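Long-range contacts in PHO85 cyclin-10 (Saccharomyces cerevisiae, PDB 4KRD), which acts as the cyclin partner of the kinase PHO85, directing it to phosphorylate and down-regulate glycogen synthase GSY2 and so limiting glycogen accumulation: residues 52-57 with 122-127; 93-98 with 156-161; 99-104 with 139-144. All coordinates share one frame; numbering follows the deposited sequence. Where two conformers were deposited one is given.

Contact 1. Residues 52-57 with 122-127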
ATOM      1  N   LYS B  52     -12.152   5.848 -30.490  1.00 40.42           N
ATOM      2  CA  LYS B  52     -12.878   5.170 -31.564  1.00 48.11           C
ATOM      3  C   LYS B  52     -14.159   4.495 -31.069  1.00 53.02           C
ATOM      4  O   LYS B  52     -15.242   4.727 -31.607  1.00 52.78           O
ATOM      5  CB  LYS B  52     -11.987   4.139 -32.254  1.00 48.25           C
ATOM      6  CG  LYS B  52     -10.974   4.730 -33.210  1.00 55.16           C
ATOM      7  CD  LYS B  52     -10.463   3.677 -34.191  1.00 66.82           C
ATOM      8  CE  LYS B  52      -9.465   4.270 -35.182  1.00 69.28           C
ATOM      9  NZ  LYS B  52      -8.232   4.780 -34.505  1.00 67.08           N
ATOM     10  N   LEU B  53     -14.033   3.655 -30.046  1.00 46.11           N
ATOM     11  CA  LEU B  53     -15.177   2.958 -29.475  1.00 43.61           C
ATOM     12  C   LEU B  53     -16.258   3.908 -28.978  1.00 49.06           C
ATOM     13  O   LEU B  53     -17.441   3.579 -29.024  1.00 49.52           O
ATOM     14  CB  LEU B  53     -14.726   2.086 -28.302  1.00 47.17           C
ATOM     15  CG  LEU B  53     -14.404   0.619 -28.555  1.00 53.61           C
ATOM     16  CD1 LEU B  53     -13.386   0.463 -29.673  1.00 52.49           C
ATOM     17  CD2 LEU B  53     -13.896   0.002 -27.253  1.00 50.85           C
ATOM     18  N   SER B  54     -15.851   5.075 -28.483  1.00 42.24           N
ATOM     19  CA  SER B  54     -16.790   5.984 -27.839  1.00 42.51           C
ATOM     20  C   SER B  54     -17.739   6.651 -28.845  1.00 46.69           C
ATOM     21  O   SER B  54     -18.794   7.159 -28.469  1.00 47.32           O
ATOM     22  CB  SER B  54     -16.044   7.047 -27.026  1.00 38.62           C
ATOM     23  OG  SER B  54     -15.287   6.437 -25.980  1.00 46.04           O
ATOM     24  N   GLY B  55     -17.350   6.657 -30.114  1.00 50.06           N
ATOM     25  CA  GLY B  55     -18.157   7.281 -31.151  1.00 60.11           C
ATOM     26  C   GLY B  55     -19.287   6.405 -31.667  1.00 63.18           C
ATOM     27  O   GLY B  55     -20.200   6.887 -32.345  1.00 70.99           O
ATOM     28  N   ASN B  56     -19.228   5.116 -31.349  1.00 74.58           N
ATOM     29  CA  ASN B  56     -20.269   4.176 -31.753  1.00 85.01           C
ATOM     30  C   ASN B  56     -21.367   4.058 -30.705  1.00 85.07           C
ATOM     31  O   ASN B  56     -22.539   3.859 -31.027  1.00 87.26           O
ATOM     32  CB  ASN B  56     -19.669   2.784 -31.977  1.00 87.15           C
ATOM     33  CG  ASN B  56     -18.393   2.816 -32.790  1.00 86.02           C
ATOM     34  OD1 ASN B  56     -18.175   3.727 -33.591  1.00 94.62           O
ATOM     35  ND2 ASN B  56     -17.534   1.813 -32.587  1.00 82.76           N
ATOM     36  N   ARG B  57     -20.973   4.180 -29.444  1.00 74.14           N
ATOM     37  CA  ARG B  57     -21.821   3.807 -28.324  1.00 72.43           C
ATOM     38  C   ARG B  57     -22.481   5.007 -27.661  1.00 73.35           C
ATOM     39  O   ARG B  57     -21.982   6.132 -27.740  1.00 74.25           O
ATOM     40  CB  ARG B  57     -20.983   3.070 -27.273  1.00 68.14           C
ATOM     41  CG  ARG B  57     -20.127   1.917 -27.802  1.00 64.73           C
ATOM     42  CD  ARG B  57     -20.829   0.585 -27.593  1.00 64.83           C
ATOM     43  NE  ARG B  57     -19.938  -0.478 -27.116  1.00 60.22           N
ATOM     44  CZ  ARG B  57     -19.929  -0.959 -25.867  1.00 60.74           C
ATOM     45  NH1 ARG B  57     -20.756  -0.458 -24.951  1.00 63.60           N
ATOM     46  NH2 ARG B  57     -19.100  -1.949 -25.530  1.00 41.24           N
ATOM     47  N   LEU B 122     -15.708  -7.832 -23.579  1.00 39.37           N
ATOM     48  CA  LEU B 122     -15.304  -6.473 -23.241  1.00 40.11           C
ATOM     49  C   LEU B 122     -16.452  -5.509 -23.544  1.00 42.75           C
ATOM     50  O   LEU B 122     -17.137  -5.647 -24.559  1.00 40.24           O
ATOM     51  CB  LEU B 122     -14.062  -6.118 -24.058  1.00 41.41           C
ATOM     52  CG  LEU B 122     -12.952  -5.233 -23.516  1.00 45.70           C
ATOM     53  CD1 LEU B 122     -12.393  -5.790 -22.204  1.00 36.53           C
ATOM     54  CD2 LEU B 122     -11.857  -5.096 -24.567  1.00 40.42           C
ATOM     55  N   GLN B 123     -16.673  -4.549 -22.653  1.00 35.99           N
ATOM     56  CA  GLN B 123     -17.732  -3.551 -22.817  1.00 35.77           C
ATOM     57  C   GLN B 123     -17.198  -2.170 -22.466  1.00 43.76           C
ATOM     58  O   GLN B 123     -16.419  -2.031 -21.521  1.00 36.65           O
ATOM     59  CB  GLN B 123     -18.913  -3.845 -21.893  1.00 40.97           C
ATOM     60  CG  GLN B 123     -19.656  -5.135 -22.180  1.00 45.14           C
ATOM     61  CD  GLN B 123     -20.328  -5.118 -23.533  1.00 51.24           C
ATOM     62  OE1 GLN B 123     -20.977  -4.139 -23.909  1.00 53.02           O
ATOM     63  NE2 GLN B 123     -20.173  -6.204 -24.274  1.00 50.54           N
ATOM     64  N   LEU B 124     -17.622  -1.153 -23.213  1.00 35.51           N
ATOM     65  CA  LEU B 124     -17.312   0.231 -22.887  1.00 33.59           C
ATOM     66  C   LEU B 124     -18.261   0.742 -21.807  1.00 38.59           C
ATOM     67  O   LEU B 124     -19.480   0.642 -21.941  1.00 40.58           O
ATOM     68  CB  LEU B 124     -17.401   1.119 -24.140  1.00 41.95           C
ATOM     69  CG  LEU B 124     -16.892   2.554 -23.967  1.00 42.08           C
ATOM     70  CD1 LEU B 124     -15.384   2.561 -23.786  1.00 36.82           C
ATOM     71  CD2 LEU B 124     -17.293   3.455 -25.143  1.00 42.22           C
ATOM     72  N   LYS B 125     -17.687   1.290 -20.736  1.00 35.63           N
ATOM     73  CA  LYS B 125     -18.435   1.780 -19.588  1.00 38.39           C
ATOM     74  C   LYS B 125     -18.812   3.240 -19.731  1.00 34.77           C
ATOM     75  O   LYS B 125     -19.867   3.653 -19.280  1.00 44.06           O
ATOM     76  CB  LYS B 125     -17.589   1.635 -18.298  1.00 39.32           C
ATOM     77  CG  LYS B 125     -17.595   0.256 -17.695  1.00 42.95           C
ATOM     78  CD  LYS B 125     -16.475   0.091 -16.648  1.00 40.35           C
ATOM     79  CE  LYS B 125     -16.420   1.249 -15.674  1.00 41.14           C
ATOM     80  NZ  LYS B 125     -15.392   1.002 -14.623  1.00 38.07           N
ATOM     81  N   LEU B 126     -17.915   4.024 -20.316  1.00 41.38           N
ATOM     82  CA  LEU B 126     -18.104   5.467 -20.430  1.00 39.10           C
ATOM     83  C   LEU B 126     -17.562   5.951 -21.747  1.00 41.45           C
ATOM     84  O   LEU B 126     -16.630   5.369 -22.307  1.00 40.74           O
ATOM     85  CB  LEU B 126     -17.326   6.216 -19.338  1.00 44.13           C
ATOM     86  CG  LEU B 126     -17.491   5.872 -17.867  1.00 50.33           C
ATOM     87  CD1 LEU B 126     -16.305   6.438 -17.086  1.00 46.91           C
ATOM     88  CD2 LEU B 126     -18.804   6.430 -17.350  1.00 57.66           C
ATOM     89  N   ASN B 127     -18.132   7.046 -22.228  1.00 44.04           N
ATOM     90  CA  ASN B 127     -17.639   7.672 -23.436  1.00 44.89           C
ATOM     91  C   ASN B 127     -16.431   8.549 -23.131  1.00 41.64           C
ATOM     92  O   ASN B 127     -16.462   9.366 -22.208  1.00 46.42           O
ATOM     93  CB  ASN B 127     -18.751   8.493 -24.095  1.00 49.78           C
ATOM     94  CG  ASN B 127     -19.869   7.616 -24.658  1.00 48.32           C
ATOM     95  OD1 ASN B 127     -19.765   7.105 -25.768  1.00 55.07           O
ATOM     96  ND2 ASN B 127     -20.939   7.447 -23.892  1.00 47.00           N
TER
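The side chains of Gln123 and Arg57 cross at about a right angle, Gln123 OE1 lying 3.3 Å from Arg57 NH2. The two planar groups are turned 43° apart, so the amide neither stacks on the guanidinium nor lies level with it. Leu124 approaches the same group from above: its CB sits over the centre of one guanidinium face, 3.7 Å from Arg57 CZ, a face that the bent Arg57 chain lays across the strand. With CG anti to the backbone N (chi1 -171°), Leu124 reaches on to the end of helix 36-54, where its CD2 lies 3.7 Å from Ser54 OG and 4.3 Å from Leu53 CB. In this cyclin box, a largely helical domain, the contact thus joins the end of one helix to half of a small antiparallel ribbon, strand 122-124 being paired with 114-116. Leu126 turns its CB from the helix end and packs on Leu112 and Phe113 of helix 99-113. At Asn127 the backbones draw together, with 4.8 Å between its CA and that of Ser54. Ser54 OG lies 3.7 Å from Asn127 CA; this hydroxyl is hydrogen-bonded to Leu50 O within its own helix and to Leu128 N just past Asn127.

Contact 2. Residues 93-98 with 156-161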
ATOM      1  N   ASP B  93      10.557  13.268 -21.167  1.00 54.11           N
ATOM      2  CA  ASP B  93      11.815  14.006 -21.288  1.00 53.95           C
ATOM      3  C   ASP B  93      12.156  14.702 -19.976  1.00 52.87           C
ATOM      4  O   ASP B  93      13.322  14.754 -19.564  1.00 55.83           O
ATOM      5  CB  ASP B  93      11.724  15.051 -22.407  1.00 57.08           C
ATOM      6  CG  ASP B  93      11.880  14.443 -23.789  1.00 63.31           C
ATOM      7  OD1 ASP B  93      12.419  13.316 -23.890  1.00 63.75           O
ATOM      8  OD2 ASP B  93      11.467  15.096 -24.774  1.00 62.97           O
ATOM      9  N   LYS B  94      11.124  15.229 -19.322  1.00 43.80           N
ATOM     10  CA  LYS B  94      11.273  15.980 -18.083  1.00 46.71           C
ATOM     11  C   LYS B  94      11.318  15.093 -16.833  1.00 46.31           C
ATOM     12  O   LYS B  94      11.943  15.451 -15.830  1.00 50.76           O
ATOM     13  CB  LYS B  94      10.121  16.979 -17.950  1.00 44.96           C
ATOM     14  CG  LYS B  94      10.036  18.003 -19.065  1.00 54.39           C
ATOM     15  CD  LYS B  94      11.092  19.093 -18.913  1.00 62.64           C
ATOM     16  CE  LYS B  94      10.806  20.276 -19.837  1.00 70.19           C
ATOM     17  NZ  LYS B  94      11.799  21.379 -19.680  1.00 73.93           N
ATOM     18  N   CYS B  95      10.664  13.938 -16.884  1.00 47.69           N
ATOM     19  CA  CYS B  95      10.503  13.117 -15.681  1.00 44.62           C
ATOM     20  C   CYS B  95      11.311  11.831 -15.674  1.00 40.71           C
ATOM     21  O   CYS B  95      11.638  11.321 -14.616  1.00 43.66           O
ATOM     22  CB  CYS B  95       9.034  12.775 -15.456  1.00 39.71           C
ATOM     23  SG  CYS B  95       8.015  14.183 -15.148  1.00 45.91           S
ATOM     24  N   GLU B  96      11.608  11.293 -16.853  1.00 44.75           N
ATOM     25  CA  GLU B  96      12.416  10.077 -16.944  1.00 40.61           C
ATOM     26  C   GLU B  96      11.880   8.930 -16.077  1.00 46.96           C
ATOM     27  O   GLU B  96      12.578   8.395 -15.210  1.00 43.45           O
ATOM     28  CB  GLU B  96      13.884  10.383 -16.621  1.00 49.16           C
ATOM     29  CG  GLU B  96      14.547  11.314 -17.635  1.00 56.53           C
ATOM     30  CD  GLU B  96      15.960  11.729 -17.223  1.00 70.76           C
ATOM     31  OE1 GLU B  96      16.565  11.052 -16.360  1.00 63.95           O
ATOM     32  OE2 GLU B  96      16.461  12.738 -17.767  1.00 75.15           O
ATOM     33  N   TYR B  97      10.636   8.539 -16.338  1.00 45.03           N
ATOM     34  CA  TYR B  97      10.018   7.441 -15.602  1.00 41.86           C
ATOM     35  C   TYR B  97      10.348   6.091 -16.216  1.00 41.12           C
ATOM     36  O   TYR B  97      10.709   6.002 -17.390  1.00 43.57           O
ATOM     37  CB  TYR B  97       8.494   7.614 -15.568  1.00 36.76           C
ATOM     38  CG  TYR B  97       8.029   8.785 -14.743  1.00 35.96           C
ATOM     39  CD1 TYR B  97       8.454   8.949 -13.433  1.00 37.96           C
ATOM     40  CD2 TYR B  97       7.147   9.722 -15.267  1.00 40.76           C
ATOM     41  CE1 TYR B  97       8.023  10.020 -12.668  1.00 40.06           C
ATOM     42  CE2 TYR B  97       6.709  10.793 -14.513  1.00 37.86           C
ATOM     43  CZ  TYR B  97       7.152  10.939 -13.216  1.00 36.03           C
ATOM     44  OH  TYR B  97       6.722  12.010 -12.466  1.00 38.84           O
ATOM     45  N   GLN B  98      10.208   5.049 -15.403  1.00 47.76           N
ATOM     46  CA  GLN B  98      10.294   3.658 -15.833  1.00 46.22           C
ATOM     47  C   GLN B  98       9.074   3.300 -16.645  1.00 45.58           C
ATOM     48  O   GLN B  98       8.042   3.950 -16.518  1.00 44.60           O
ATOM     49  CB  GLN B  98      10.322   2.749 -14.607  1.00 53.22           C
ATOM     50  CG  GLN B  98      11.621   2.790 -13.840  1.00 57.66           C
ATOM     51  CD  GLN B  98      12.734   2.070 -14.570  1.00 64.05           C
ATOM     52  OE1 GLN B  98      13.590   2.698 -15.198  1.00 65.92           O
ATOM     53  NE2 GLN B  98      12.721   0.740 -14.504  1.00 61.29           N
ATOM     54  N   GLU B 156       4.961  20.848  -7.362  0.55 45.23           N
ATOM     55  CA  GLU B 156       5.362  22.027  -8.120  0.55 45.24           C
ATOM     56  C   GLU B 156       5.987  21.631  -9.456  0.55 41.95           C
ATOM     57  O   GLU B 156       5.552  22.081 -10.510  0.55 43.35           O
ATOM     58  CB  GLU B 156       6.354  22.860  -7.304  0.55 46.88           C
ATOM     59  CG  GLU B 156       6.684  24.217  -7.904  0.55 47.27           C
ATOM     60  CD  GLU B 156       7.431  25.105  -6.926  0.55 50.20           C
ATOM     61  OE1 GLU B 156       8.136  24.555  -6.057  0.55 50.08           O
ATOM     62  OE2 GLU B 156       7.310  26.347  -7.021  0.55 53.13           O
ATOM     63  N   TYR B 157       7.009  20.785  -9.400  1.00 38.84           N
ATOM     64  CA  TYR B 157       7.685  20.321 -10.600  1.00 38.58           C
ATOM     65  C   TYR B 157       6.749  19.642 -11.607  1.00 42.48           C
ATOM     66  O   TYR B 157       6.767  19.967 -12.805  1.00 40.52           O
ATOM     67  CB  TYR B 157       8.826  19.375 -10.243  1.00 42.89           C
ATOM     68  CG  TYR B 157       9.650  18.995 -11.444  1.00 47.84           C
ATOM     69  CD1 TYR B 157      10.474  19.930 -12.058  1.00 52.23           C
ATOM     70  CD2 TYR B 157       9.605  17.711 -11.974  1.00 42.09           C
ATOM     71  CE1 TYR B 157      11.229  19.600 -13.163  1.00 54.06           C
ATOM     72  CE2 TYR B 157      10.365  17.370 -13.082  1.00 46.24           C
ATOM     73  CZ  TYR B 157      11.177  18.323 -13.670  1.00 53.18           C
ATOM     74  OH  TYR B 157      11.938  18.016 -14.775  1.00 50.85           O
ATOM     75  N   PHE B 158       5.939  18.695 -11.140  1.00 43.31           N
ATOM     76  CA  PHE B 158       5.003  18.015 -12.053  1.00 41.58           C
ATOM     77  C   PHE B 158       3.996  18.975 -12.710  1.00 39.67           C
ATOM     78  O   PHE B 158       3.734  18.889 -13.912  1.00 45.70           O
ATOM     79  CB  PHE B 158       4.278  16.856 -11.362  1.00 38.02           C
ATOM     80  CG  PHE B 158       3.644  15.884 -12.327  1.00 35.70           C
ATOM     81  CD1 PHE B 158       4.396  14.881 -12.910  1.00 40.51           C
ATOM     82  CD2 PHE B 158       2.301  15.993 -12.670  1.00 39.62           C
ATOM     83  CE1 PHE B 158       3.818  13.992 -13.820  1.00 40.69           C
ATOM     84  CE2 PHE B 158       1.718  15.106 -13.572  1.00 35.96           C
ATOM     85  CZ  PHE B 158       2.478  14.109 -14.153  1.00 36.07           C
ATOM     86  N   SER B 159       3.422  19.879 -11.923  1.00 42.20           N
ATOM     87  CA  SER B 159       2.529  20.904 -12.462  1.00 43.17           C
ATOM     88  C   SER B 159       3.163  21.670 -13.629  1.00 46.40           C
ATOM     89  O   SER B 159       2.570  21.794 -14.700  1.00 43.88           O
ATOM     90  CB  SER B 159       2.145  21.895 -11.363  1.00 46.01           C
ATOM     91  OG  SER B 159       1.430  21.251 -10.328  1.00 50.42           O
ATOM     92  N   LYS B 160       4.375  22.175 -13.420  1.00 52.84           N
ATOM     93  CA  LYS B 160       5.072  22.948 -14.448  1.00 50.63           C
ATOM     94  C   LYS B 160       5.348  22.114 -15.686  1.00 51.73           C
ATOM     95  O   LYS B 160       5.253  22.608 -16.808  1.00 57.76           O
ATOM     96  CB  LYS B 160       6.390  23.506 -13.912  1.00 53.44           C
ATOM     97  CG  LYS B 160       6.235  24.473 -12.755  1.00 56.87           C
ATOM     98  CD  LYS B 160       7.605  24.895 -12.223  1.00 62.93           C
ATOM     99  CE  LYS B 160       7.486  25.782 -10.991  1.00 57.12           C
ATOM    100  NZ  LYS B 160       8.835  26.113 -10.445  1.00 65.14           N
ATOM    101  N   VAL B 161       5.709  20.853 -15.489  1.00 46.67           N
ATOM    102  CA  VAL B 161       5.925  19.964 -16.620  1.00 47.26           C
ATOM    103  C   VAL B 161       4.658  19.841 -17.470  1.00 55.66           C
ATOM    104  O   VAL B 161       4.724  19.870 -18.704  1.00 56.96           O
ATOM    105  CB  VAL B 161       6.391  18.570 -16.165  1.00 52.42           C
ATOM    106  CG1 VAL B 161       6.303  17.575 -17.318  1.00 51.54           C
ATOM    107  CG2 VAL B 161       7.805  18.642 -15.622  1.00 50.29           C
TER
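A tyrosine hydroxyl caught by a carbonyl in the last turn of a helix sets this contact apart: Tyr157 OH donates to Lys94 O over 2.8 Å. A chi1 of -174° sets Tyr157 CG opposite the backbone N and sends the ring out to the end of helix 84-95. The hydroxyl stands 34° out of the carbonyl plane, while the carbonyl oxygen lies at the edge of the tyrosine ring. Val161, one turn along, packs CG2 over one face of that ring, near its rim, and also touches Lys94 CB at 3.7 Å. A phenylalanine in place of Tyr157 would probably leave Lys94 O without this hydroxyl donor and the end of helix 84-95 less firmly tied to helix 155-162. Cys95 SG enters among Tyr157, Phe158 and Val161, making an oblique sulfur-aromatic contact 5.4 Å from the Phe158 ring centroid and 67° off its normal. Beyond the positive-phi residue Glu96, Tyr97 folds its ring over Cys95 CB and brings OH to 3.7 Å from Phe158 CD1. Cys95 O further bonds to His153 NE2, and Arg90 to the carbonyls of Lys160 and Val161. Through Phe158, helix 155-162 rests on Arg142 of helix 130-148 and Leu169 of helix 166-180.

Contact 3. Residues 99-104 with 139-144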
ATOM      1  N   PRO B  99       9.176   2.250 -17.470  1.00 47.02           N
ATOM      2  CA  PRO B  99       8.034   1.825 -18.287  1.00 44.74           C
ATOM      3  C   PRO B  99       6.836   1.433 -17.428  1.00 44.00           C
ATOM      4  O   PRO B  99       5.700   1.575 -17.881  1.00 39.31           O
ATOM      5  CB  PRO B  99       8.572   0.596 -19.034  1.00 43.80           C
ATOM      6  CG  PRO B  99      10.050   0.783 -19.055  1.00 45.59           C
ATOM      7  CD  PRO B  99      10.387   1.459 -17.754  1.00 46.38           C
ATOM      8  N   THR B 100       7.096   0.943 -16.214  1.00 38.00           N
ATOM      9  CA  THR B 100       6.043   0.551 -15.281  1.00 38.22           C
ATOM     10  C   THR B 100       5.044   1.677 -15.014  1.00 32.23           C
ATOM     11  O   THR B 100       3.858   1.431 -14.780  1.00 32.65           O
ATOM     12  CB  THR B 100       6.651   0.130 -13.936  1.00 43.16           C
ATOM     13  OG1 THR B 100       7.661  -0.853 -14.169  1.00 52.02           O
ATOM     14  CG2 THR B 100       5.580  -0.449 -13.024  1.00 42.38           C
ATOM     15  N   VAL B 101       5.522   2.913 -15.049  1.00 31.00           N
ATOM     16  CA  VAL B 101       4.664   4.057 -14.774  1.00 33.07           C
ATOM     17  C   VAL B 101       3.554   4.176 -15.823  1.00 31.61           C
ATOM     18  O   VAL B 101       2.385   4.392 -15.492  1.00 28.38           O
ATOM     19  CB  VAL B 101       5.490   5.351 -14.659  1.00 35.60           C
ATOM     20  CG1 VAL B 101       4.588   6.580 -14.635  1.00 31.06           C
ATOM     21  CG2 VAL B 101       6.374   5.281 -13.406  1.00 33.25           C
ATOM     22  N   TYR B 102       3.924   3.989 -17.086  1.00 35.20           N
ATOM     23  CA  TYR B 102       2.976   4.088 -18.179  1.00 35.54           C
ATOM     24  C   TYR B 102       2.083   2.847 -18.303  1.00 31.95           C
ATOM     25  O   TYR B 102       0.927   2.958 -18.709  1.00 32.07           O
ATOM     26  CB  TYR B 102       3.713   4.430 -19.482  1.00 36.78           C
ATOM     27  CG  TYR B 102       4.498   5.717 -19.329  1.00 35.12           C
ATOM     28  CD1 TYR B 102       3.834   6.924 -19.158  1.00 36.28           C
ATOM     29  CD2 TYR B 102       5.885   5.723 -19.314  1.00 36.01           C
ATOM     30  CE1 TYR B 102       4.515   8.095 -18.997  1.00 36.92           C
ATOM     31  CE2 TYR B 102       6.591   6.911 -19.161  1.00 37.07           C
ATOM     32  CZ  TYR B 102       5.891   8.093 -19.009  1.00 42.09           C
ATOM     33  OH  TYR B 102       6.543   9.295 -18.851  1.00 42.01           O
ATOM     34  N   LEU B 103       2.600   1.680 -17.926  1.00 30.68           N
ATOM     35  CA  LEU B 103       1.775   0.472 -17.925  1.00 33.12           C
ATOM     36  C   LEU B 103       0.651   0.614 -16.902  1.00 30.65           C
ATOM     37  O   LEU B 103      -0.505   0.297 -17.185  1.00 29.02           O
ATOM     38  CB  LEU B 103       2.603  -0.778 -17.623  1.00 35.45           C
ATOM     39  CG  LEU B 103       3.816  -1.041 -18.525  1.00 37.88           C
ATOM     40  CD1 LEU B 103       4.648  -2.220 -18.006  1.00 40.32           C
ATOM     41  CD2 LEU B 103       3.376  -1.260 -19.964  1.00 43.24           C
ATOM     42  N   VAL B 104       0.993   1.106 -15.718  1.00 33.23           N
ATOM     43  CA  VAL B 104      -0.017   1.352 -14.690  1.00 29.80           C
ATOM     44  C   VAL B 104      -0.975   2.467 -15.132  1.00 28.07           C
ATOM     45  O   VAL B 104      -2.188   2.381 -14.921  1.00 28.13           O
ATOM     46  CB  VAL B 104       0.618   1.686 -13.310  1.00 31.53           C
ATOM     47  CG1 VAL B 104      -0.435   2.228 -12.363  1.00 24.95           C
ATOM     48  CG2 VAL B 104       1.294   0.430 -12.685  1.00 28.10           C
ATOM     49  N   ALA B 139      -3.568  13.165 -15.103  1.00 32.57           N
ATOM     50  CA  ALA B 139      -4.024  12.446 -13.902  1.00 36.03           C
ATOM     51  C   ALA B 139      -3.513  11.010 -13.812  1.00 28.18           C
ATOM     52  O   ALA B 139      -3.066  10.558 -12.742  1.00 28.56           O
ATOM     53  CB  ALA B 139      -5.558  12.468 -13.837  1.00 31.97           C
ATOM     54  N   ALA B 140      -3.577  10.273 -14.927  1.00 28.68           N
ATOM     55  CA  ALA B 140      -3.199   8.858 -14.920  1.00 31.19           C
ATOM     56  C   ALA B 140      -1.707   8.680 -14.683  1.00 33.72           C
ATOM     57  O   ALA B 140      -1.278   7.754 -13.983  1.00 30.59           O
ATOM     58  CB  ALA B 140      -3.637   8.172 -16.218  1.00 31.13           C
ATOM     59  N   VAL B 141      -0.903   9.569 -15.256  1.00 33.23           N
ATOM     60  CA  VAL B 141       0.527   9.501 -15.005  1.00 28.82           C
ATOM     61  C   VAL B 141       0.824   9.835 -13.548  1.00 28.74           C
ATOM     62  O   VAL B 141       1.608   9.154 -12.921  1.00 27.86           O
ATOM     63  CB  VAL B 141       1.353  10.407 -15.941  1.00 32.91           C
ATOM     64  CG1 VAL B 141       2.808  10.500 -15.454  1.00 35.23           C
ATOM     65  CG2 VAL B 141       1.279   9.881 -17.389  1.00 34.77           C
ATOM     66  N   ARG B 142       0.187  10.873 -13.018  1.00 31.04           N
ATOM     67  CA  ARG B 142       0.498  11.343 -11.669  1.00 30.94           C
ATOM     68  C   ARG B 142       0.086  10.314 -10.632  1.00 28.65           C
ATOM     69  O   ARG B 142       0.850   9.994  -9.720  1.00 32.43           O
ATOM     70  CB  ARG B 142      -0.160  12.708 -11.400  1.00 31.66           C
ATOM     71  CG  ARG B 142       0.089  13.267  -9.988  1.00 31.38           C
ATOM     72  CD  ARG B 142       1.578  13.515  -9.717  1.00 30.43           C
ATOM     73  NE  ARG B 142       1.779  14.356  -8.534  1.00 34.05           N
ATOM     74  CZ  ARG B 142       2.965  14.619  -8.002  1.00 34.63           C
ATOM     75  NH1 ARG B 142       4.056  14.100  -8.546  1.00 34.93           N
ATOM     76  NH2 ARG B 142       3.059  15.389  -6.930  1.00 33.85           N
ATOM     77  N   LEU B 143      -1.117   9.770 -10.787  1.00 30.35           N
ATOM     78  CA  LEU B 143      -1.636   8.764  -9.865  1.00 30.78           C
ATOM     79  C   LEU B 143      -0.764   7.514  -9.933  1.00 30.96           C
ATOM     80  O   LEU B 143      -0.448   6.894  -8.916  1.00 29.34           O
ATOM     81  CB  LEU B 143      -3.097   8.438 -10.226  1.00 28.13           C
ATOM     82  CG  LEU B 143      -4.065   8.084  -9.100  1.00 39.82           C
ATOM     83  CD1 LEU B 143      -3.823   8.976  -7.892  1.00 38.22           C
ATOM     84  CD2 LEU B 143      -5.526   8.194  -9.569  1.00 33.87           C
ATOM     85  N   SER B 144      -0.366   7.153 -11.148  1.00 26.33           N
ATOM     86  CA  SER B 144       0.487   5.999 -11.360  1.00 27.85           C
ATOM     87  C   SER B 144       1.797   6.092 -10.574  1.00 32.89           C
ATOM     88  O   SER B 144       2.191   5.131  -9.899  1.00 29.44           O
ATOM     89  CB  SER B 144       0.779   5.807 -12.860  1.00 29.68           C
ATOM     90  OG  SER B 144       1.780   4.820 -13.024  1.00 36.92           O
TER
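Val101, Tyr102 and Val104 meet Val141 and Ser144 where two helices of the cyclin box pass each other in the buried middle of the domain. The short segments 99-104 and 139-144 come within 8.6 Å axis to axis, their directions 122° apart, so they are neither parallel nor close to antiparallel. Thr100, near the start of the first helix, is turned to other partners: its OG1 is hydrogen-bonded to the backbone of the other protein chain of the assembly, probably the PHO85 kinase, and its side chain also touches Leu148.

Val101 is the first to touch the crossing helix. Its CG1 lies 4.4 Å from Val141 CG1 and 3.7 Å from Ser144 OG, spanning a turn of helix 130-148. Tyr102 directs its CB from that helix, yet its ring swings back, and CE1 comes 4.0 Å from Val141 CG2. The methyl meets the ring at its rim, close to the ring plane, and not over a face. Ala39 and Leu40 of helix 36-54 also touch Tyr102, and a weak hydrogen bond links its hydroxyl to Gln92.

One turn after Val101, Val104 points at Ser144, whose OG lies 3.4 Å from Val104 CB, while CG1 packs on the serine CB. Leu148 and Leu192 border the same valine, so the serine enters a largely apolar surrounding. Its polar atom is nevertheless provided for. The hydroxyl is anti to the backbone N (chi1 170°), a torsion that carries it across to the neighbouring helix. There Ser144 OG donates to Val101 O at a short 2.6 Å, in the carbonyl plane and on a lone pair, with a C=O to donor angle of 121°.

Contacts 2 and 3 adjoin, their centres 12 Å apart, and contact 3 is nested along the chain within the loop that contact 2 closes. Phe158 and Tyr97 join them: Phe158 CZ is 3.9 Å from Val141 CG1, and Tyr97 CD2 is 3.7 Å from Tyr102 OH. Contact 1 stands apart, about 13 Å from contact 3 and about 20 Å from contact 2 between nearest atoms, on the side of the chain's centre opposite contact 2. The other protein chain, probably the kinase, packs on Gln98 at the end of segment 93-98 and on Thr100 and Leu143 of contact 3, whereas it does not touch the segments of contact 1.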